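Local coordinates for protein cobalamin biosynthesis precorrin-6Y methylase (CbiE) (Archaeoglobus fulgidus, PDB 2BB3) that probably methylates a corrin-ring precursor, using S-adenosyl-L-methionine as methyl donor, in the biosynthesis of adenosylcobalamin, at residues V182-L187 and Y208-V213; A47-G52 and R89-I94; E139-D144 and K159-L164. All blocks are in the same frame, centred on the assembly; numbering follows the deposited sequence.

Contact 1 (V182-L187 and Y208-V213); sequences VLLENL and YTIIFV. With SAH (S-adenosyl-L-homocysteine), chain C.
The ring of Tyr208 meets Asn186 OD1 at its edge, near the ring plane, with the amide turned 66° from the ring; this is packing only, as OD1 is hydrogen-bonded to Ser206 OG, and SAH C8 also lies at the edge. At the far end, the ring of Phe212 takes Val182 CG2 at its edge, CD2 to CG2 being 4.2 Å. Phe212 CG stands anti to its backbone N (chi1 179°), which carries the ring away from 182-187 while CB stays against Val182 CB. Between these ends the two antiparallel strands are joined by backbone hydrogen bonds, among them Leu184 N to Ile210 O at 2.8 Å. On the face bearing Leu183 and Ile211, Leu183 CD2 lies 3.8 Å from Ile211 CG1, the two chains side by side. Past the strand, Asn186 N bonds to Tyr208 O, and the next residue reads the adenine: Leu187 N donates to SAH N1 at 2.9 Å, and SAH N6 donates to Leu187 O at 3.1 Å. Ile210 CG1 packs 3.6 Å from SAH N3. The backbone N and O of Leu187 thus recognise this part of the adenine by its hydrogen-bonding pattern, while apolar groups bury the base.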
loop_
_atom_site.group_PDB
_atom_site.type_symbol
_atom_site.label_atom_id
_atom_site.label_comp_id
_atom_site.label_asym_id
_atom_site.label_seq_id
_atom_site.Cartn_x
_atom_site.Cartn_y
_atom_site.Cartn_z
ATOM N N VAL A 182 4.605 -5.010 -18.653
ATOM C CA VAL A 182 4.480 -3.565 -18.655
ATOM C C VAL A 182 5.547 -3.116 -17.655
ATOM O O VAL A 182 5.597 -3.604 -16.527
ATOM C CB VAL A 182 3.078 -3.089 -18.185
ATOM C CG1 VAL A 182 3.030 -1.570 -18.126
ATOM C CG2 VAL A 182 1.996 -3.605 -19.131
ATOM N N LEU A 183 6.407 -2.197 -18.088
ATOM C CA LEU A 183 7.490 -1.676 -17.270
ATOM C C LEU A 183 7.127 -0.274 -16.807
ATOM O O LEU A 183 6.893 0.607 -17.636
ATOM C CB LEU A 183 8.790 -1.609 -18.088
ATOM C CG LEU A 183 9.278 -2.901 -18.757
ATOM C CD1 LEU A 183 10.583 -2.676 -19.527
ATOM C CD2 LEU A 183 9.483 -3.961 -17.712
ATOM N N LEU A 184 7.064 -0.070 -15.490
ATOM C CA LEU A 184 6.777 1.258 -14.963
ATOM C C LEU A 184 8.099 1.713 -14.343
ATOM O O LEU A 184 8.520 1.230 -13.301
ATOM C CB LEU A 184 5.611 1.219 -13.960
ATOM C CG LEU A 184 4.365 0.639 -14.646
ATOM C CD1 LEU A 184 4.217 -0.822 -14.256
ATOM C CD2 LEU A 184 3.112 1.418 -14.285
ATOM N N GLU A 185 8.760 2.631 -15.040
ATOM C CA GLU A 185 10.065 3.132 -14.657
ATOM C C GLU A 185 10.085 4.516 -14.063
ATOM O O GLU A 185 9.442 5.448 -14.569
ATOM C CB GLU A 185 10.984 3.129 -15.886
ATOM C CG GLU A 185 11.037 1.791 -16.580
ATOM C CD GLU A 185 11.793 1.839 -17.896
ATOM O OE1 GLU A 185 11.413 2.646 -18.776
ATOM O OE2 GLU A 185 12.767 1.070 -18.052
ATOM N N ASN A 186 10.840 4.643 -12.980
ATOM C CA ASN A 186 11.025 5.927 -12.323
ATOM C C ASN A 186 9.716 6.668 -12.063
ATOM O O ASN A 186 9.601 7.854 -12.369
ATOM C CB ASN A 186 11.952 6.775 -13.198
ATOM C CG ASN A 186 13.094 5.956 -13.785
ATOM O OD1 ASN A 186 13.746 5.181 -13.078
ATOM N ND2 ASN A 186 13.342 6.125 -15.079
ATOM N N LEU A 187 8.731 5.975 -11.498
ATOM C CA LEU A 187 7.454 6.601 -11.209
ATOM C C LEU A 187 7.670 7.869 -10.392
ATOM O O LEU A 187 8.403 7.875 -9.398
ATOM C CB LEU A 187 6.544 5.627 -10.457
ATOM C CG LEU A 187 6.140 4.429 -11.315
ATOM C CD1 LEU A 187 5.299 3.438 -10.511
ATOM C CD2 LEU A 187 5.344 4.915 -12.534
ATOM N N TYR A 208 14.811 1.415 -10.940
ATOM C CA TYR A 208 13.520 1.685 -10.319
ATOM C C TYR A 208 12.472 1.231 -11.321
ATOM O O TYR A 208 11.801 2.052 -11.954
ATOM C CB TYR A 208 13.365 3.176 -10.028
ATOM C CG TYR A 208 14.434 3.672 -9.095
ATOM C CD1 TYR A 208 15.561 4.331 -9.586
ATOM C CD2 TYR A 208 14.374 3.391 -7.729
ATOM C CE1 TYR A 208 16.612 4.687 -8.740
ATOM C CE2 TYR A 208 15.422 3.742 -6.871
ATOM C CZ TYR A 208 16.533 4.383 -7.389
ATOM O OH TYR A 208 17.596 4.683 -6.578
ATOM N N THR A 209 12.348 -0.083 -11.467
ATOM C CA THR A 209 11.413 -0.648 -12.433
ATOM C C THR A 209 10.384 -1.579 -11.830
ATOM O O THR A 209 10.722 -2.549 -11.148
ATOM C CB THR A 209 12.179 -1.443 -13.530
ATOM O OG1 THR A 209 13.103 -0.563 -14.181
ATOM C CG2 THR A 209 11.225 -1.986 -14.578
ATOM N N ILE A 210 9.115 -1.287 -12.058
ATOM C CA ILE A 210 8.111 -2.199 -11.563
ATOM C C ILE A 210 7.663 -2.930 -12.807
ATOM O O ILE A 210 7.427 -2.311 -13.843
ATOM C CB ILE A 210 6.973 -1.471 -10.815
ATOM C CG1 ILE A 210 7.474 -1.077 -9.408
ATOM C CG2 ILE A 210 5.757 -2.393 -10.693
ATOM C CD1 ILE A 210 6.504 -0.269 -8.600
ATOM N N ILE A 211 7.610 -4.257 -12.722
ATOM C CA ILE A 211 7.244 -5.084 -13.877
ATOM C C ILE A 211 5.865 -5.692 -13.684
ATOM O O ILE A 211 5.695 -6.527 -12.819
ATOM C CB ILE A 211 8.256 -6.235 -14.060
ATOM C CG1 ILE A 211 9.652 -5.667 -14.352
ATOM C CG2 ILE A 211 7.783 -7.178 -15.166
ATOM C CD1 ILE A 211 10.740 -6.755 -14.576
ATOM N N PHE A 212 4.892 -5.272 -14.483
ATOM C CA PHE A 212 3.541 -5.809 -14.367
ATOM C C PHE A 212 3.340 -6.966 -15.344
ATOM O O PHE A 212 3.513 -6.799 -16.546
ATOM C CB PHE A 212 2.492 -4.718 -14.645
ATOM C CG PHE A 212 1.077 -5.209 -14.567
ATOM C CD1 PHE A 212 0.561 -5.695 -13.366
ATOM C CD2 PHE A 212 0.259 -5.200 -15.695
ATOM C CE1 PHE A 212 -0.745 -6.167 -13.289
ATOM C CE2 PHE A 212 -1.060 -5.673 -15.630
ATOM C CZ PHE A 212 -1.561 -6.155 -14.426
ATOM N N VAL A 213 2.982 -8.137 -14.816
ATOM C CA VAL A 213 2.735 -9.328 -15.630
ATOM C C VAL A 213 1.292 -9.803 -15.380
ATOM O O VAL A 213 0.990 -10.343 -14.308
ATOM C CB VAL A 213 3.703 -10.480 -15.248
ATOM C CG1 VAL A 213 3.681 -11.549 -16.326
ATOM C CG2 VAL A 213 5.126 -9.944 -15.027
HETATM N N SAH C . 10.014 0.842 0.058
HETATM C CA SAH C . 9.869 1.096 -1.319
HETATM C CB SAH C . 10.538 0.015 -2.166
HETATM C CG SAH C . 12.015 -0.339 -2.059
HETATM S SD SAH C . 12.608 -1.822 -2.827
HETATM C C SAH C . 8.425 1.313 -1.592
HETATM O O SAH C . 8.279 1.743 -2.666
HETATM O OXT SAH C . 7.571 1.030 -0.797
HETATM C "C5'" SAH C . 13.135 -0.833 -4.197
HETATM C "C4'" SAH C . 12.405 -1.105 -5.499
HETATM O "O4'" SAH C . 11.185 -0.481 -5.601
HETATM C "C3'" SAH C . 13.157 -0.830 -6.765
HETATM O "O3'" SAH C . 14.041 -1.807 -7.121
HETATM C "C2'" SAH C . 12.027 -0.697 -7.721
HETATM O "O2'" SAH C . 11.677 -1.889 -8.278
HETATM C "C1'" SAH C . 10.896 -0.204 -6.894
HETATM N N9 SAH C . 10.773 1.231 -6.998
HETATM C C8 SAH C . 11.056 2.074 -6.053
HETATM N N7 SAH C . 10.798 3.284 -6.405
HETATM C C5 SAH C . 10.334 3.244 -7.594
HETATM C C6 SAH C . 9.900 4.223 -8.425
HETATM N N6 SAH C . 9.913 5.470 -8.121
HETATM N N1 SAH C . 9.450 3.874 -9.612
HETATM C C2 SAH C . 9.436 2.590 -9.979
HETATM N N3 SAH C . 9.853 1.660 -9.151
HETATM C C4 SAH C . 10.309 1.967 -7.981
#

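Contact 2 (A47-G52 and R89-I94); sequences AEVIYG and REVAVI
Glu90 O is gripped by two successive backbone amides, Glu48 N at 2.8 Å and Val49 N at 3.2 Å, the second coming almost in line with the carbonyl. The Glu48 side chain returns the favour: its OE2 accepts from Glu90 N at 3.2 Å, the donor standing above the carboxylate plane. That places two carboxylates near each other, OE2 of Glu48 to OE2 of Glu90 being 3.5 Å, a repulsion that the guanidinium of Arg89 probably eases. Glu48 OE1 lies over one face of that group, so the long salt bridge to Arg89 NE is one of charge alone. Val49 CB meets the guanidinium at its edge, 3.3 Å from Arg89 NH1, which has Glu85 as a further partner. Val49 CG1 sits between its backbone N and carbonyl carbon (chi1 57°), turned onto Val91 CG2. Beyond, Val91 CG1 touches the Tyr51 ring edge at CD1, 3.8 Å away, and Ile50 CG2 packs against Ile94 CD1 at 3.6 Å. Strands 49-52 and 91-95 are parallel neighbours in the five-stranded sheet, flanked by 68-70 and 23-28. Helix 76-88 covers the face of Val49, Tyr51, Val91 and Val93, whereas helix 54-59 packs on Ile50 and Ile94.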
loop_
_atom_site.group_PDB
_atom_site.type_symbol
_atom_site.label_atom_id
_atom_site.label_comp_id
_atom_site.label_asym_id
_atom_site.label_seq_id
_atom_site.Cartn_x
_atom_site.Cartn_y
_atom_site.Cartn_z
ATOM N N ALA A 47 12.227 13.822 16.109
ATOM C CA ALA A 47 13.453 13.032 16.109
ATOM C C ALA A 47 14.699 13.855 16.438
ATOM O O ALA A 47 14.761 15.038 16.119
ATOM C CB ALA A 47 13.629 12.334 14.750
ATOM N N GLU A 48 15.673 13.221 17.098
ATOM C CA GLU A 48 16.939 13.866 17.445
ATOM C C GLU A 48 17.965 13.540 16.365
ATOM O O GLU A 48 18.821 14.364 16.044
ATOM C CB GLU A 48 17.452 13.386 18.803
ATOM C CG GLU A 48 16.736 14.011 19.995
ATOM C CD GLU A 48 17.097 13.340 21.318
ATOM O OE1 GLU A 48 18.292 13.332 21.701
ATOM O OE2 GLU A 48 16.173 12.811 21.974
ATOM N N VAL A 49 17.887 12.326 15.825
ATOM C CA VAL A 49 18.770 11.911 14.744
ATOM C C VAL A 49 17.924 11.196 13.685
ATOM O O VAL A 49 17.032 10.413 14.012
ATOM C CB VAL A 49 19.948 10.994 15.257
ATOM C CG1 VAL A 49 19.413 9.755 15.983
ATOM C CG2 VAL A 49 20.854 10.599 14.096
ATOM N N ILE A 50 18.197 11.472 12.415
ATOM C CA ILE A 50 17.443 10.860 11.331
ATOM C C ILE A 50 18.346 10.056 10.397
ATOM O O ILE A 50 19.281 10.598 9.800
ATOM C CB ILE A 50 16.719 11.954 10.496
ATOM C CG1 ILE A 50 15.803 12.775 11.408
ATOM C CG2 ILE A 50 15.908 11.322 9.374
ATOM C CD1 ILE A 50 15.132 13.945 10.713
ATOM N N TYR A 51 18.090 8.761 10.279
ATOM C CA TYR A 51 18.874 7.951 9.361
ATOM C C TYR A 51 18.047 7.630 8.124
ATOM O O TYR A 51 16.820 7.575 8.188
ATOM C CB TYR A 51 19.314 6.634 10.003
ATOM C CG TYR A 51 20.353 6.808 11.078
ATOM C CD1 TYR A 51 19.982 7.007 12.399
ATOM C CD2 TYR A 51 21.712 6.772 10.771
ATOM C CE1 TYR A 51 20.928 7.159 13.390
ATOM C CE2 TYR A 51 22.674 6.928 11.759
ATOM C CZ TYR A 51 22.269 7.121 13.063
ATOM O OH TYR A 51 23.196 7.294 14.055
ATOM N N GLY A 52 18.733 7.412 7.010
ATOM C CA GLY A 52 18.065 7.073 5.772
ATOM C C GLY A 52 18.979 7.241 4.573
ATOM O O GLY A 52 19.981 7.950 4.639
ATOM N N ARG A 89 18.942 8.264 22.515
ATOM C CA ARG A 89 18.293 9.376 21.820
ATOM C C ARG A 89 17.097 8.958 20.960
ATOM O O ARG A 89 16.905 7.779 20.677
ATOM C CB ARG A 89 19.341 10.095 20.954
ATOM C CG ARG A 89 20.556 10.528 21.762
ATOM C CD ARG A 89 21.802 10.765 20.925
ATOM N NE ARG A 89 21.863 12.118 20.385
ATOM C CZ ARG A 89 21.446 12.463 19.172
ATOM N NH1 ARG A 89 20.933 11.543 18.362
ATOM N NH2 ARG A 89 21.544 13.726 18.769
ATOM N N GLU A 90 16.287 9.942 20.570
ATOM C CA GLU A 90 15.123 9.698 19.726
ATOM C C GLU A 90 15.582 9.559 18.282
ATOM O O GLU A 90 16.047 10.516 17.656
ATOM C CB GLU A 90 14.116 10.837 19.869
ATOM C CG GLU A 90 13.418 10.812 21.213
ATOM C CD GLU A 90 12.883 12.163 21.640
ATOM O OE1 GLU A 90 12.459 12.279 22.812
ATOM O OE2 GLU A 90 12.882 13.108 20.818
ATOM N N VAL A 91 15.451 8.346 17.765
ATOM C CA VAL A 91 15.877 8.033 16.425
ATOM C C VAL A 91 14.715 7.760 15.487
ATOM O O VAL A 91 13.682 7.219 15.884
ATOM C CB VAL A 91 16.800 6.792 16.436
ATOM C CG1 VAL A 91 17.238 6.457 15.017
ATOM C CG2 VAL A 91 17.997 7.045 17.341
ATOM N N ALA A 92 14.899 8.165 14.239
ATOM C CA ALA A 92 13.914 7.941 13.197
ATOM C C ALA A 92 14.702 7.434 11.999
ATOM O O ALA A 92 15.791 7.929 11.704
ATOM C CB ALA A 92 13.200 9.222 12.848
ATOM N N VAL A 93 14.169 6.420 11.339
ATOM C CA VAL A 93 14.801 5.879 10.164
ATOM C C VAL A 93 13.755 6.090 9.097
ATOM O O VAL A 93 12.591 5.730 9.281
ATOM C CB VAL A 93 15.093 4.371 10.298
ATOM C CG1 VAL A 93 15.765 3.851 9.032
ATOM C CG2 VAL A 93 15.986 4.109 11.507
ATOM N N ILE A 94 14.166 6.697 7.991
ATOM C CA ILE A 94 13.267 6.952 6.893
ATOM C C ILE A 94 13.587 5.963 5.793
ATOM O O ILE A 94 14.739 5.805 5.407
ATOM C CB ILE A 94 13.439 8.371 6.345
ATOM C CG1 ILE A 94 13.184 9.388 7.458
ATOM C CG2 ILE A 94 12.462 8.598 5.194
ATOM C CD1 ILE A 94 13.260 10.844 6.973
#

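Contact 3 (E139-D144 and K159-L164); sequences EVAVVD and KYRHLL
Arg161 NH1 donates to Val140 O at 2.8 Å; the oxygen lies in the guanidinium plane, but the donor stands 35° out of the carbonyl plane. The side chain, bent at chi2 (-68°), lays its CD against Glu139 O at 3.5 Å before the guanidinium reaches this carbonyl. Its NH2 hydrogen-bonds to Val142 O of the second subunit, so Arg161 joins a strand of its own chain to the corresponding strand across the dimer interface. Replacing Arg161 by an alanine would probably leave Val140 O, and Val142 O of the second subunit, without this shared guanidinium donor. A water adds a bridge between the side chains, 2.6 Å from Glu139 OE1, to which it donates, and 3.0 Å from His162 NE2, in the plane of the imidazole. Glu139 OE1 also forms a salt bridge with Arg109 of the second subunit, while His162 ND1 is hydrogen-bonded to the backbone N of Arg215. The adjacent parallel strands 140-144 and 162-167, connected through the short helices 152-155 and 157-160, form a beta-alpha-beta crossover at one edge of the mixed sheet within the chain. Val143 N to Leu164 O, at 2.8 Å, is one of the bonds that hold them. Around this frame, Val140 CG1 approaches the imidazole at its edge, and Val140 CG2 meets Leu164 CB at 4.2 Å. On the face of Ala141, Leu163 CD2 lies 3.9 Å from Ala141 CB and also touches Val143 CG2. Helix 125-133 covers Val142 and Leu164, with Val126 reaching both.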
loop_
_atom_site.group_PDB
_atom_site.type_symbol
_atom_site.label_atom_id
_atom_site.label_comp_id
_atom_site.label_asym_id
_atom_site.label_seq_id
_atom_site.Cartn_x
_atom_site.Cartn_y
_atom_site.Cartn_z
ATOM N N GLU A 139 -5.667 -8.204 -6.555
ATOM C CA GLU A 139 -5.633 -8.900 -7.838
ATOM C C GLU A 139 -4.222 -9.272 -8.229
ATOM O O GLU A 139 -4.021 -9.872 -9.277
ATOM C CB GLU A 139 -6.231 -8.002 -8.933
ATOM C CG GLU A 139 -7.734 -8.035 -9.007
ATOM C CD GLU A 139 -8.330 -6.806 -9.697
ATOM O OE1 GLU A 139 -7.596 -6.052 -10.391
ATOM O OE2 GLU A 139 -9.553 -6.599 -9.535
ATOM N N VAL A 140 -3.247 -8.922 -7.397
ATOM C CA VAL A 140 -1.866 -9.207 -7.736
ATOM C C VAL A 140 -1.075 -9.838 -6.594
ATOM O O VAL A 140 -1.582 -10.025 -5.500
ATOM C CB VAL A 140 -1.122 -7.865 -8.164
ATOM C CG1 VAL A 140 -2.047 -7.004 -8.972
ATOM C CG2 VAL A 140 -0.630 -7.097 -6.945
ATOM N N ALA A 141 0.166 -10.208 -6.908
ATOM C CA ALA A 141 1.106 -10.753 -5.946
ATOM C C ALA A 141 2.331 -9.863 -6.140
ATOM O O ALA A 141 2.887 -9.774 -7.239
ATOM C CB ALA A 141 1.446 -12.204 -6.250
ATOM N N VAL A 142 2.721 -9.171 -5.082
ATOM C CA VAL A 142 3.883 -8.305 -5.126
ATOM C C VAL A 142 5.101 -9.191 -4.920
ATOM O O VAL A 142 5.152 -9.954 -3.957
ATOM C CB VAL A 142 3.810 -7.227 -3.998
ATOM C CG1 VAL A 142 5.140 -6.489 -3.877
ATOM C CG2 VAL A 142 2.675 -6.240 -4.292
ATOM N N VAL A 143 6.077 -9.088 -5.824
ATOM C CA VAL A 143 7.299 -9.886 -5.758
ATOM C C VAL A 143 8.528 -8.994 -5.589
ATOM O O VAL A 143 8.671 -7.991 -6.273
ATOM C CB VAL A 143 7.458 -10.726 -7.035
ATOM C CG1 VAL A 143 8.806 -11.445 -7.036
ATOM C CG2 VAL A 143 6.299 -11.728 -7.144
ATOM N N ASP A 144 9.414 -9.369 -4.673
ATOM C CA ASP A 144 10.616 -8.582 -4.439
ATOM C C ASP A 144 11.723 -9.115 -5.342
ATOM O O ASP A 144 12.401 -10.078 -4.998
ATOM C CB ASP A 144 11.031 -8.642 -2.966
ATOM C CG ASP A 144 12.207 -7.732 -2.659
ATOM O OD1 ASP A 144 12.785 -7.189 -3.618
ATOM O OD2 ASP A 144 12.559 -7.565 -1.475
ATOM N N LYS A 159 -0.973 -18.269 -11.867
ATOM C CA LYS A 159 -2.169 -19.062 -12.053
ATOM C C LYS A 159 -3.342 -18.358 -11.385
ATOM O O LYS A 159 -4.474 -18.468 -11.852
ATOM C CB LYS A 159 -1.982 -20.462 -11.466
ATOM C CG LYS A 159 -1.211 -21.423 -12.370
ATOM C CD LYS A 159 -0.736 -22.667 -11.608
ATOM C CE LYS A 159 -1.897 -23.449 -10.994
ATOM N NZ LYS A 159 -1.418 -24.538 -10.098
ATOM N N TYR A 160 -3.079 -17.609 -10.316
ATOM C CA TYR A 160 -4.168 -16.924 -9.625
ATOM C C TYR A 160 -4.012 -15.414 -9.463
ATOM O O TYR A 160 -4.914 -14.757 -8.945
ATOM C CB TYR A 160 -4.371 -17.544 -8.237
ATOM C CG TYR A 160 -3.899 -18.973 -8.138
ATOM C CD1 TYR A 160 -2.561 -19.267 -7.875
ATOM C CD2 TYR A 160 -4.786 -20.035 -8.327
ATOM C CE1 TYR A 160 -2.115 -20.586 -7.805
ATOM C CE2 TYR A 160 -4.354 -21.355 -8.256
ATOM C CZ TYR A 160 -3.022 -21.624 -7.997
ATOM O OH TYR A 160 -2.586 -22.928 -7.945
ATOM N N ARG A 161 -2.893 -14.862 -9.923
ATOM C CA ARG A 161 -2.644 -13.438 -9.752
ATOM C C ARG A 161 -1.756 -12.840 -10.812
ATOM O O ARG A 161 -0.947 -13.537 -11.426
ATOM C CB ARG A 161 -1.924 -13.184 -8.410
ATOM C CG ARG A 161 -2.706 -13.526 -7.169
ATOM C CD ARG A 161 -3.851 -12.578 -7.053
ATOM N NE ARG A 161 -4.746 -12.911 -5.956
ATOM C CZ ARG A 161 -4.715 -12.327 -4.770
ATOM N NH1 ARG A 161 -3.817 -11.371 -4.520
ATOM N NH2 ARG A 161 -5.610 -12.681 -3.855
ATOM N N HIS A 162 -1.905 -11.541 -11.023
ATOM C CA HIS A 162 -1.003 -10.843 -11.917
ATOM C C HIS A 162 0.215 -10.712 -11.010
ATOM O O HIS A 162 0.099 -10.835 -9.796
ATOM C CB HIS A 162 -1.459 -9.405 -12.202
ATOM C CG HIS A 162 -2.839 -9.291 -12.752
ATOM N ND1 HIS A 162 -3.250 -9.960 -13.879
ATOM C CD2 HIS A 162 -3.883 -8.499 -12.380
ATOM C CE1 HIS A 162 -4.481 -9.586 -14.190
ATOM N NE2 HIS A 162 -4.879 -8.699 -13.292
ATOM N N LEU A 163 1.374 -10.457 -11.587
ATOM C CA LEU A 163 2.555 -10.245 -10.774
ATOM C C LEU A 163 2.936 -8.776 -10.881
ATOM O O LEU A 163 2.827 -8.167 -11.943
ATOM C CB LEU A 163 3.730 -11.105 -11.255
ATOM C CG LEU A 163 3.632 -12.618 -11.032
ATOM C CD1 LEU A 163 4.961 -13.262 -11.431
ATOM C CD2 LEU A 163 3.319 -12.922 -9.566
ATOM N N LEU A 164 3.351 -8.210 -9.756
ATOM C CA LEU A 164 3.825 -6.836 -9.714
ATOM C C LEU A 164 5.216 -7.057 -9.109
ATOM O O LEU A 164 5.359 -7.284 -7.909
ATOM C CB LEU A 164 2.944 -5.971 -8.805
ATOM C CG LEU A 164 2.947 -4.482 -9.184
ATOM C CD1 LEU A 164 2.378 -4.313 -10.588
ATOM C CD2 LEU A 164 2.134 -3.671 -8.192
HETATM O O HOH W 1 -7.225 -6.840 -12.837
#

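Contacts 1 and 3 share the mixed sheet: strand 162-167 of contact 3 lies beside strand 209-213 of contact 1, and Val213 O meets Leu163 N at 2.8 Å, a probable hydrogen bond. Contact 2 belongs to the separate parallel sheet, its centre about 31 Å from that of contact 1 and 34 Å from that of contact 3. All three are largely buried, contact 1 being antiparallel and contacts 2 and 3 parallel, but their polar chemistry differs with position. Contact 1 spends backbone groups on the bound cofactor product, and contact 2 gathers its charges at the strand starts. Neither is touched by another protein chain, whereas contact 3, at the sheet edge, also reaches the second subunit with its arginine and glutamate.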